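PDB 4NAX: glutathione S-transferase, N-terminal domain protein from Pseudomonas putida, which probably acts as a glutathione transferase and binds one molecule of glutathione disulfide in each of its two subunits. Local coordinates for residues A[30-35]-A[225-230]; A[39-44]-A[99-104]; A[159-164]-A[205-210]. All coordinates share one frame; numbering follows the deposited sequence.

Contact 1 of 3, residues A[30-35]-A[225-230]; sequences NGVKVS and HGLKIP. Unlike the reference sequence in segment 225-230: His225 (reference Arg). With GDS (oxidized glutathione disulfide), chain C.
The hydroxyl of Ser35 gives its proton to the backbone carbonyl of Gly226, with OG and O 2.7 Å apart and the donor tilted out of the carbonyl plane. A chi1 of 50° sets OG between the backbone N and carbonyl carbon of Ser35, where it reaches the Gly226 oxygen. Separately, Ser35 CB packs on Ile229 CB at 4.0 Å. The same Gly226 oxygen weakly accepts from Ile229 N, closing the type I turn from Gly226 to Ile229. Beside the turn, Val32 CG1 rests 3.5 Å from Leu227 O, while its other methyl, CG2, meets Leu227 CD2. A water donates to Ile229 O at 2.7 Å and, weakly, to Gly31 O. The ligand lies beside Asn30, whose ND2 donates to OE4 of the glutathione disulfide (2.8 Å), and the extended Lys33 side chain brings NZ to Asn30 OD1 at 2.9 Å, holding the amide. Trp188 NE1 also donates to that oxygen. Helix 31-41, which follows strand 21-25 in the thioredoxin-like domain, is thus flanked by the chain following helix 221-226; Ser35 and Ile229 touch Tyr45 of strand 45-49, and Val32 reaches Pro187 of helix 180-193.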
loop_
_atom_site.group_PDB
_atom_site.type_symbol
_atom_site.label_atom_id
_atom_site.label_comp_id
_atom_site.label_asym_id
_atom_site.label_seq_id
_atom_site.Cartn_x
_atom_site.Cartn_y
_atom_site.Cartn_z
ATOM N N ASN A 30 10.762 -5.383 2.991
ATOM C CA ASN A 30 10.331 -4.003 3.170
ATOM C C ASN A 30 11.434 -3.052 3.599
ATOM O O ASN A 30 11.496 -1.928 3.131
ATOM C CB ASN A 30 9.144 -3.944 4.112
ATOM C CG ASN A 30 7.954 -4.661 3.526
ATOM O OD1 ASN A 30 7.624 -4.464 2.349
ATOM N ND2 ASN A 30 7.313 -5.500 4.310
ATOM N N GLY A 31 12.304 -3.491 4.509
ATOM C CA GLY A 31 13.411 -2.660 4.939
ATOM C C GLY A 31 14.338 -2.305 3.801
ATOM O O GLY A 31 14.775 -1.161 3.674
ATOM N N VAL A 32 14.653 -3.297 2.959
ATOM C CA VAL A 32 15.627 -3.051 1.902
ATOM C C VAL A 32 15.089 -2.127 0.811
ATOM O O VAL A 32 15.860 -1.523 0.092
ATOM C CB VAL A 32 16.215 -4.340 1.300
ATOM C CG1 VAL A 32 16.845 -5.207 2.377
ATOM C CG2 VAL A 32 15.193 -5.101 0.478
ATOM N N LYS A 33 13.771 -1.974 0.687
ATOM C CA LYS A 33 13.257 -0.980 -0.255
ATOM C C LYS A 33 13.916 0.365 0.089
ATOM O O LYS A 33 14.306 1.113 -0.807
ATOM C CB LYS A 33 11.749 -0.816 -0.113
ATOM C CG LYS A 33 10.895 -2.006 -0.492
ATOM C CD LYS A 33 9.453 -1.714 -0.120
ATOM C CE LYS A 33 8.500 -2.885 -0.285
ATOM N NZ LYS A 33 7.133 -2.512 0.234
ATOM N N VAL A 34 13.968 0.695 1.387
ATOM C CA VAL A 34 14.389 2.003 1.811
ATOM C C VAL A 34 15.901 2.161 1.781
ATOM O O VAL A 34 16.411 3.200 1.306
ATOM C CB VAL A 34 13.784 2.358 3.169
ATOM C CG1 VAL A 34 14.318 3.693 3.669
ATOM C CG2 VAL A 34 12.266 2.390 3.077
ATOM N N SER A 35 16.636 1.148 2.254
ATOM C CA SER A 35 18.090 1.212 2.122
ATOM C C SER A 35 18.535 1.229 0.645
ATOM O O SER A 35 19.438 1.990 0.279
ATOM C CB SER A 35 18.773 0.116 2.922
ATOM O OG SER A 35 18.156 -1.123 2.617
ATOM N N HIS A 225 24.188 -3.283 -2.259
ATOM C CA HIS A 225 24.464 -2.673 -0.950
ATOM C C HIS A 225 23.211 -2.622 -0.084
ATOM O O HIS A 225 23.228 -3.016 1.077
ATOM C CB HIS A 225 24.989 -1.247 -1.083
ATOM C CG HIS A 225 26.345 -1.156 -1.696
ATOM N ND1 HIS A 225 27.424 -1.863 -1.217
ATOM C CD2 HIS A 225 26.808 -0.409 -2.720
ATOM C CE1 HIS A 225 28.495 -1.555 -1.922
ATOM N NE2 HIS A 225 28.141 -0.694 -2.856
ATOM N N GLY A 226 22.125 -2.109 -0.651
ATOM C CA GLY A 226 20.920 -1.907 0.132
ATOM C C GLY A 226 20.296 -3.180 0.669
ATOM O O GLY A 226 19.682 -3.172 1.729
ATOM N N LEU A 227 20.473 -4.283 -0.045
ATOM C CA LEU A 227 19.966 -5.577 0.416
ATOM C C LEU A 227 20.536 -6.013 1.749
ATOM O O LEU A 227 19.948 -6.868 2.423
ATOM C CB LEU A 227 20.269 -6.702 -0.586
ATOM C CG LEU A 227 19.412 -6.727 -1.854
ATOM C CD1 LEU A 227 19.962 -7.774 -2.816
ATOM C CD2 LEU A 227 17.937 -6.969 -1.563
ATOM N N LYS A 228 21.690 -5.464 2.139
ATOM C CA LYS A 228 22.445 -5.950 3.282
ATOM C C LYS A 228 22.369 -5.049 4.502
ATOM O O LYS A 228 22.946 -5.363 5.533
ATOM C CB LYS A 228 23.907 -6.121 2.850
ATOM C CG LYS A 228 24.043 -7.019 1.631
ATOM C CD LYS A 228 25.496 -7.220 1.217
ATOM C CE LYS A 228 25.546 -7.982 -0.076
ATOM N NZ LYS A 228 26.908 -8.379 -0.444
ATOM N N ILE A 229 21.668 -3.921 4.379
ATOM C CA ILE A 229 21.711 -2.850 5.369
ATOM C C ILE A 229 20.349 -2.753 6.064
ATOM O O ILE A 229 19.323 -2.793 5.388
ATOM C CB ILE A 229 22.043 -1.517 4.651
ATOM C CG1 ILE A 229 23.479 -1.599 4.097
ATOM C CG2 ILE A 229 21.852 -0.309 5.552
ATOM C CD1 ILE A 229 23.899 -0.450 3.200
ATOM N N PRO A 230 20.338 -2.594 7.390
ATOM C CA PRO A 230 21.467 -2.455 8.307
ATOM C C PRO A 230 22.036 -3.774 8.798
ATOM O O PRO A 230 21.297 -4.729 9.008
ATOM C CB PRO A 230 20.846 -1.736 9.501
ATOM C CG PRO A 230 19.442 -2.216 9.510
ATOM C CD PRO A 230 19.062 -2.331 8.067
HETATM N N1 GDS C . 3.738 -10.403 12.001
HETATM C CA1 GDS C . 4.258 -10.956 10.752
HETATM C C1 GDS C . 3.575 -12.261 10.411
HETATM O OE1 GDS C . 3.593 -12.633 9.214
HETATM O OE2 GDS C . 3.017 -12.937 11.303
HETATM C CB1 GDS C . 5.769 -11.181 10.890
HETATM C CG1 GDS C . 6.508 -11.362 9.557
HETATM C CD1 GDS C . 6.477 -10.100 8.732
HETATM O O1 GDS C . 6.381 -9.010 9.265
HETATM N N2 GDS C . 6.545 -10.276 7.419
HETATM C CA2 GDS C . 6.603 -9.177 6.475
HETATM C C2 GDS C . 5.395 -9.170 5.577
HETATM O O2 GDS C . 4.914 -10.216 5.157
HETATM C CB2 GDS C . 7.863 -9.292 5.616
HETATM S SG2 GDS C . 9.401 -9.024 6.490
HETATM N N3 GDS C . 4.918 -7.976 5.231
HETATM C CA3 GDS C . 3.750 -7.822 4.380
HETATM C C3 GDS C . 3.769 -6.584 3.510
HETATM O OE3 GDS C . 2.657 -6.158 3.132
HETATM O OE4 GDS C . 4.867 -6.126 3.175
HETATM N N4 GDS C . 7.417 -6.955 11.219
HETATM C CA4 GDS C . 7.510 -6.883 12.661
HETATM C C4 GDS C . 6.328 -7.486 13.369
HETATM O OE5 GDS C . 6.324 -7.510 14.634
HETATM O OE6 GDS C . 5.412 -7.984 12.665
HETATM C C5 GDS C . 7.898 -5.981 10.458
HETATM O O5 GDS C . 8.402 -4.973 10.942
HETATM C CA5 GDS C . 7.838 -6.178 8.959
HETATM N N5 GDS C . 7.443 -4.934 8.306
HETATM C CB5 GDS C . 9.221 -6.623 8.481
HETATM S SG5 GDS C . 9.378 -6.824 6.706
HETATM C CA6 GDS C . 4.496 -1.989 5.704
HETATM C C6 GDS C . 5.609 -1.334 4.943
HETATM O OE7 GDS C . 6.487 -0.717 5.593
HETATM O OE8 GDS C . 5.594 -1.434 3.694
HETATM N N6 GDS C . 3.263 -1.965 4.892
HETATM C CB6 GDS C . 4.875 -3.428 6.058
HETATM C CG6 GDS C . 6.073 -3.475 7.012
HETATM C CD6 GDS C . 6.362 -4.860 7.525
HETATM O O6 GDS C . 5.671 -5.835 7.207
HETATM O O HOH W 1 16.942 -1.441 5.530
#

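Contact 2 of 3, residues A[39-44]-A[99-104]; sequences EEIGLA and EKSGQL
Ile41 and Gln103 meet through complementary torsions: a chi1 of 69° sets Ile41 CG1 between its backbone N and carbonyl carbon, turning CD1 to Ser101 and CG2 to Gln103 CB, while Gln103 is extended beyond CG (chi2 -178°) and passes obliquely over the isoleucine to its backbone. There NE2 donates to Ile41 O at 3.2 Å, in the carbonyl plane and on a lone pair, although the N-H...O angle of 145° and the tilt of the acceptor out of the amide plane make the bond somewhat bent. The other end of the amide is held as well, since a water donates both to Gln103 OE1 (2.8 Å) and to Glu40 O (3.1 Å). Leu104 CD1 touches both Glu40 CB (3.8 Å) and Ile41 CG2 (3.9 Å). At the other end Leu43 CD2 lies 3.8 Å from Lys100 CE, the two side chains crossing at about a right angle. Each helix is followed at once by a glycine of positive phi, Gly42 and Gly102, and Ser101 OG, itself bonded to Leu97 O, accepts from Gln103 N at 3.1 Å in an ST turn. The charged ends find partners outside the two segments: Glu40 with Arg220 and Tyr178, Lys100 with Asp76. The C-terminal ends of helices 31-41 and 90-101 are thereby joined, with helix 221-226 packed against Glu40 and Ile180 and Ile183 of helix 180-193 touching Leu104.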
loop_
_atom_site.group_PDB
_atom_site.type_symbol
_atom_site.label_atom_id
_atom_site.label_comp_id
_atom_site.label_asym_id
_atom_site.label_seq_id
_atom_site.Cartn_x
_atom_site.Cartn_y
_atom_site.Cartn_z
ATOM N N GLU A 39 20.660 4.273 -1.044
ATOM C CA GLU A 39 21.888 3.992 -1.799
ATOM C C GLU A 39 21.807 4.510 -3.230
ATOM O O GLU A 39 22.791 5.015 -3.773
ATOM C CB GLU A 39 22.204 2.485 -1.789
ATOM C CG GLU A 39 22.545 1.921 -0.420
ATOM C CD GLU A 39 23.886 2.379 0.111
ATOM O OE1 GLU A 39 24.829 2.551 -0.686
ATOM O OE2 GLU A 39 24.007 2.542 1.343
ATOM N N GLU A 40 20.658 4.340 -3.879
ATOM C CA GLU A 40 20.480 4.786 -5.275
ATOM C C GLU A 40 20.605 6.307 -5.411
ATOM O O GLU A 40 21.192 6.783 -6.371
ATOM C CB GLU A 40 19.108 4.381 -5.821
ATOM C CG GLU A 40 18.918 2.892 -6.053
ATOM C CD GLU A 40 19.575 2.335 -7.322
ATOM O OE1 GLU A 40 20.424 2.998 -7.985
ATOM O OE2 GLU A 40 19.282 1.162 -7.651
ATOM N N ILE A 41 20.008 7.041 -4.473
ATOM C CA ILE A 41 19.914 8.488 -4.602
ATOM C C ILE A 41 21.124 9.208 -4.013
ATOM O O ILE A 41 21.302 10.404 -4.239
ATOM C CB ILE A 41 18.590 9.067 -4.044
ATOM C CG1 ILE A 41 18.530 8.958 -2.521
ATOM C CG2 ILE A 41 17.404 8.407 -4.741
ATOM C CD1 ILE A 41 17.259 9.467 -1.877
ATOM N N GLY A 42 21.954 8.487 -3.264
ATOM C CA GLY A 42 23.178 9.052 -2.718
ATOM C C GLY A 42 22.991 9.977 -1.526
ATOM O O GLY A 42 23.846 10.791 -1.228
ATOM N N LEU A 43 21.872 9.838 -0.828
ATOM C CA LEU A 43 21.580 10.674 0.324
ATOM C C LEU A 43 22.269 10.086 1.543
ATOM O O LEU A 43 22.122 8.885 1.842
ATOM C CB LEU A 43 20.079 10.747 0.580
ATOM C CG LEU A 43 19.594 11.574 1.765
ATOM C CD1 LEU A 43 19.895 13.048 1.557
ATOM C CD2 LEU A 43 18.097 11.389 1.955
ATOM N N ALA A 44 23.003 10.925 2.265
ATOM C CA ALA A 44 23.625 10.478 3.511
ATOM C C ALA A 44 22.575 9.937 4.460
ATOM O O ALA A 44 21.513 10.511 4.599
ATOM C CB ALA A 44 24.372 11.630 4.163
ATOM N N GLU A 99 10.565 12.373 -3.845
ATOM C CA GLU A 99 10.153 13.772 -3.972
ATOM C C GLU A 99 11.193 14.730 -3.375
ATOM O O GLU A 99 11.446 15.809 -3.915
ATOM C CB GLU A 99 8.765 13.963 -3.334
ATOM C CG GLU A 99 7.714 13.247 -4.189
ATOM C CD GLU A 99 6.317 13.199 -3.622
ATOM O OE1 GLU A 99 6.089 13.560 -2.449
ATOM O OE2 GLU A 99 5.416 12.756 -4.377
ATOM N N LYS A 100 11.828 14.308 -2.288
ATOM C CA LYS A 100 12.885 15.074 -1.654
ATOM C C LYS A 100 14.082 15.224 -2.581
ATOM O O LYS A 100 14.654 16.303 -2.705
ATOM C CB LYS A 100 13.325 14.374 -0.368
ATOM C CG LYS A 100 14.474 15.033 0.377
ATOM C CD LYS A 100 14.915 14.147 1.548
ATOM C CE LYS A 100 16.172 14.636 2.227
ATOM N NZ LYS A 100 15.903 15.721 3.187
ATOM N N SER A 101 14.453 14.126 -3.218
ATOM C CA SER A 101 15.667 14.063 -4.043
ATOM C C SER A 101 15.457 14.444 -5.506
ATOM O O SER A 101 16.415 14.713 -6.237
ATOM C CB SER A 101 16.235 12.649 -3.998
ATOM O OG SER A 101 15.387 11.704 -4.637
ATOM N N GLY A 102 14.210 14.407 -5.957
ATOM C CA GLY A 102 13.925 14.547 -7.379
ATOM C C GLY A 102 14.330 13.373 -8.243
ATOM O O GLY A 102 14.383 13.497 -9.466
ATOM N N GLN A 103 14.580 12.227 -7.626
ATOM C CA GLN A 103 15.020 11.025 -8.333
ATOM C C GLN A 103 14.005 9.898 -8.167
ATOM O O GLN A 103 13.371 9.769 -7.120
ATOM C CB GLN A 103 16.355 10.552 -7.746
ATOM C CG GLN A 103 17.506 11.540 -7.916
ATOM C CD GLN A 103 18.805 10.988 -7.358
ATOM O OE1 GLN A 103 19.219 9.892 -7.713
ATOM N NE2 GLN A 103 19.448 11.740 -6.478
ATOM N N LEU A 104 13.886 9.075 -9.201
ATOM C CA LEU A 104 13.181 7.793 -9.157
ATOM C C LEU A 104 11.675 7.908 -9.034
ATOM O O LEU A 104 10.981 6.944 -8.696
ATOM C CB LEU A 104 13.795 6.865 -8.105
ATOM C CG LEU A 104 15.273 6.543 -8.389
ATOM C CD1 LEU A 104 15.908 5.843 -7.216
ATOM C CD2 LEU A 104 15.459 5.669 -9.609
HETATM O O HOH W 2 21.979 9.428 -7.801
#

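Contact 3 of 3, residues A[159-164]-A[205-210]; sequences RLLGVL and DQFKEV
Leu161 lays its CB over the face of the Phe207 ring, 3.7 Å from the centroid and 10° off the normal, a CH-pi contact within the all-helical C-terminal domain of the glutathione transferase fold. Leu161 CD1 follows at 3.9 Å from Phe207 CE2, and the backbone N of Gly162 lies 3.6 Å from Phe207 CE1. A chi1 of -54° carries the ring away from the phenylalanine's carbonyl carbon and across to helix 148-168. On the opposite face sits Gln206 CG, 3.5 Å above the plane, so the ring is sandwiched between aliphatic carbons. Replacing Phe207 with an alanine would probably open a gap between Leu161 and Gln206 and leave the two segments held mainly by Val210. That valine puts CG2 against Leu164 CB at 3.8 Å and equally near Leu161 O. Further out, Phe207 occupies the N-cap position of helix 208-219, and Asp165 of helix 148-168 accepts through OD1 from Val210 N, tying the start of one helix to the other. Helix 180-193 packs on Leu161, Leu164 and Val210, whereas Arg159 points away, salt-bridged to Glu156 and bonded to Asn68 of the second subunit. In the first turn of helix 208-219, Lys208 folds back and its NZ donates to Asp205 O at 2.8 Å.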
loop_
_atom_site.group_PDB
_atom_site.type_symbol
_atom_site.label_atom_id
_atom_site.label_comp_id
_atom_site.label_asym_id
_atom_site.label_seq_id
_atom_site.Cartn_x
_atom_site.Cartn_y
_atom_site.Cartn_z
ATOM N N ARG A 159 -0.980 -15.247 -9.750
ATOM C CA ARG A 159 -1.782 -14.284 -10.515
ATOM C C ARG A 159 -1.069 -12.923 -10.587
ATOM O O ARG A 159 -0.936 -12.316 -11.648
ATOM C CB ARG A 159 -3.194 -14.125 -9.921
ATOM C CG ARG A 159 -4.155 -13.374 -10.825
ATOM C CD ARG A 159 -5.425 -12.972 -10.096
ATOM N NE ARG A 159 -5.113 -12.012 -9.052
ATOM C CZ ARG A 159 -4.831 -10.724 -9.257
ATOM N NH1 ARG A 159 -4.924 -10.182 -10.467
ATOM N NH2 ARG A 159 -4.456 -9.969 -8.243
ATOM N N LEU A 160 -0.572 -12.456 -9.449
ATOM C CA LEU A 160 0.181 -11.198 -9.373
ATOM C C LEU A 160 1.454 -11.235 -10.201
ATOM O O LEU A 160 1.778 -10.259 -10.898
ATOM C CB LEU A 160 0.537 -10.877 -7.905
ATOM C CG LEU A 160 -0.648 -10.508 -7.001
ATOM C CD1 LEU A 160 -0.269 -10.574 -5.530
ATOM C CD2 LEU A 160 -1.200 -9.139 -7.327
ATOM N N LEU A 161 2.161 -12.362 -10.156
ATOM C CA LEU A 161 3.331 -12.530 -11.013
ATOM C C LEU A 161 2.982 -12.435 -12.495
ATOM O O LEU A 161 3.740 -11.874 -13.275
ATOM C CB LEU A 161 4.050 -13.848 -10.714
ATOM C CG LEU A 161 4.857 -13.836 -9.410
ATOM C CD1 LEU A 161 5.194 -15.250 -8.962
ATOM C CD2 LEU A 161 6.131 -13.004 -9.528
ATOM N N GLY A 162 1.830 -12.984 -12.870
ATOM C CA GLY A 162 1.372 -12.893 -14.241
ATOM C C GLY A 162 1.088 -11.465 -14.663
ATOM O O GLY A 162 1.407 -11.060 -15.780
ATOM N N VAL A 163 0.479 -10.695 -13.770
ATOM C CA VAL A 163 0.242 -9.276 -14.043
ATOM C C VAL A 163 1.578 -8.576 -14.301
ATOM O O VAL A 163 1.723 -7.833 -15.273
ATOM C CB VAL A 163 -0.532 -8.591 -12.891
ATOM C CG1 VAL A 163 -0.629 -7.109 -13.121
ATOM C CG2 VAL A 163 -1.935 -9.187 -12.745
ATOM N N LEU A 164 2.554 -8.817 -13.435
ATOM C CA LEU A 164 3.871 -8.245 -13.632
ATOM C C LEU A 164 4.498 -8.675 -14.947
ATOM O O LEU A 164 5.080 -7.863 -15.675
ATOM C CB LEU A 164 4.810 -8.616 -12.490
ATOM C CG LEU A 164 4.575 -7.984 -11.137
ATOM C CD1 LEU A 164 5.604 -8.531 -10.163
ATOM C CD2 LEU A 164 4.680 -6.466 -11.189
ATOM N N ASP A 205 9.552 -20.208 -13.098
ATOM C CA ASP A 205 10.223 -20.301 -14.380
ATOM C C ASP A 205 9.309 -19.946 -15.555
ATOM O O ASP A 205 9.806 -19.700 -16.658
ATOM C CB ASP A 205 10.915 -21.657 -14.550
ATOM C CG ASP A 205 12.193 -21.735 -13.745
ATOM O OD1 ASP A 205 13.064 -20.854 -13.919
ATOM O OD2 ASP A 205 12.324 -22.662 -12.924
ATOM N N GLN A 206 7.995 -19.867 -15.328
ATOM C CA GLN A 206 7.111 -19.440 -16.407
ATOM C C GLN A 206 7.083 -17.916 -16.627
ATOM O O GLN A 206 6.586 -17.455 -17.653
ATOM C CB GLN A 206 5.699 -19.990 -16.214
ATOM C CG GLN A 206 4.832 -19.252 -15.221
ATOM C CD GLN A 206 3.589 -20.045 -14.854
ATOM O OE1 GLN A 206 2.721 -20.262 -15.695
ATOM N NE2 GLN A 206 3.494 -20.477 -13.593
ATOM N N PHE A 207 7.606 -17.130 -15.685
ATOM C CA PHE A 207 7.537 -15.670 -15.768
ATOM C C PHE A 207 8.863 -15.110 -16.248
ATOM O O PHE A 207 9.682 -14.619 -15.466
ATOM C CB PHE A 207 7.119 -15.089 -14.412
ATOM C CG PHE A 207 5.839 -15.694 -13.875
ATOM C CD1 PHE A 207 4.608 -15.421 -14.483
ATOM C CD2 PHE A 207 5.861 -16.552 -12.785
ATOM C CE1 PHE A 207 3.449 -16.005 -14.014
ATOM C CE2 PHE A 207 4.699 -17.121 -12.303
ATOM C CZ PHE A 207 3.491 -16.844 -12.916
ATOM N N LYS A 208 9.086 -15.236 -17.552
ATOM C CA LYS A 208 10.390 -14.915 -18.131
ATOM C C LYS A 208 10.711 -13.439 -18.066
ATOM O O LYS A 208 11.880 -13.052 -17.949
ATOM C CB LYS A 208 10.472 -15.380 -19.585
ATOM C CG LYS A 208 10.310 -16.888 -19.766
ATOM C CD LYS A 208 11.364 -17.672 -18.991
ATOM C CE LYS A 208 11.580 -19.072 -19.544
ATOM N NZ LYS A 208 10.372 -19.923 -19.376
ATOM N N GLU A 209 9.680 -12.606 -18.133
ATOM C CA GLU A 209 9.903 -11.161 -18.084
ATOM C C GLU A 209 10.246 -10.726 -16.658
ATOM O O GLU A 209 11.150 -9.921 -16.442
ATOM C CB GLU A 209 8.702 -10.377 -18.609
ATOM C CG GLU A 209 8.175 -10.844 -19.965
ATOM C CD GLU A 209 9.215 -10.774 -21.068
ATOM O OE1 GLU A 209 9.183 -11.634 -21.970
ATOM O OE2 GLU A 209 10.062 -9.868 -21.034
ATOM N N VAL A 210 9.527 -11.262 -15.681
ATOM C CA VAL A 210 9.855 -10.993 -14.283
ATOM C C VAL A 210 11.283 -11.458 -13.972
ATOM O O VAL A 210 12.040 -10.756 -13.308
ATOM C CB VAL A 210 8.863 -11.668 -13.332
ATOM C CG1 VAL A 210 9.236 -11.393 -11.887
ATOM C CG2 VAL A 210 7.441 -11.177 -13.590
#

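Overall arrangement
Contacts 1 and 2 share helix 31-41, using its start and its end; their centres are 14 Å apart, and they touch where Ile229 CD1 packs 3.5 Å from Glu39 OE2. Along the chain, contact 2 and contact 3 are successive, and both are nested within the long loop closed by contact 1. Contact 3 stands apart in the C-terminal domain, 24 Å from contact 1 and 29 Å from contact 2 between centres, though helix 208-219, which it uses, leads straight into helix 221-226 of contact 1. The glutathione disulfide pocket is reached directly by contact 1, through Asn30 and Lys33, whereas the Leu164 side chain of contact 3 is about 13 Å from a bound ligand.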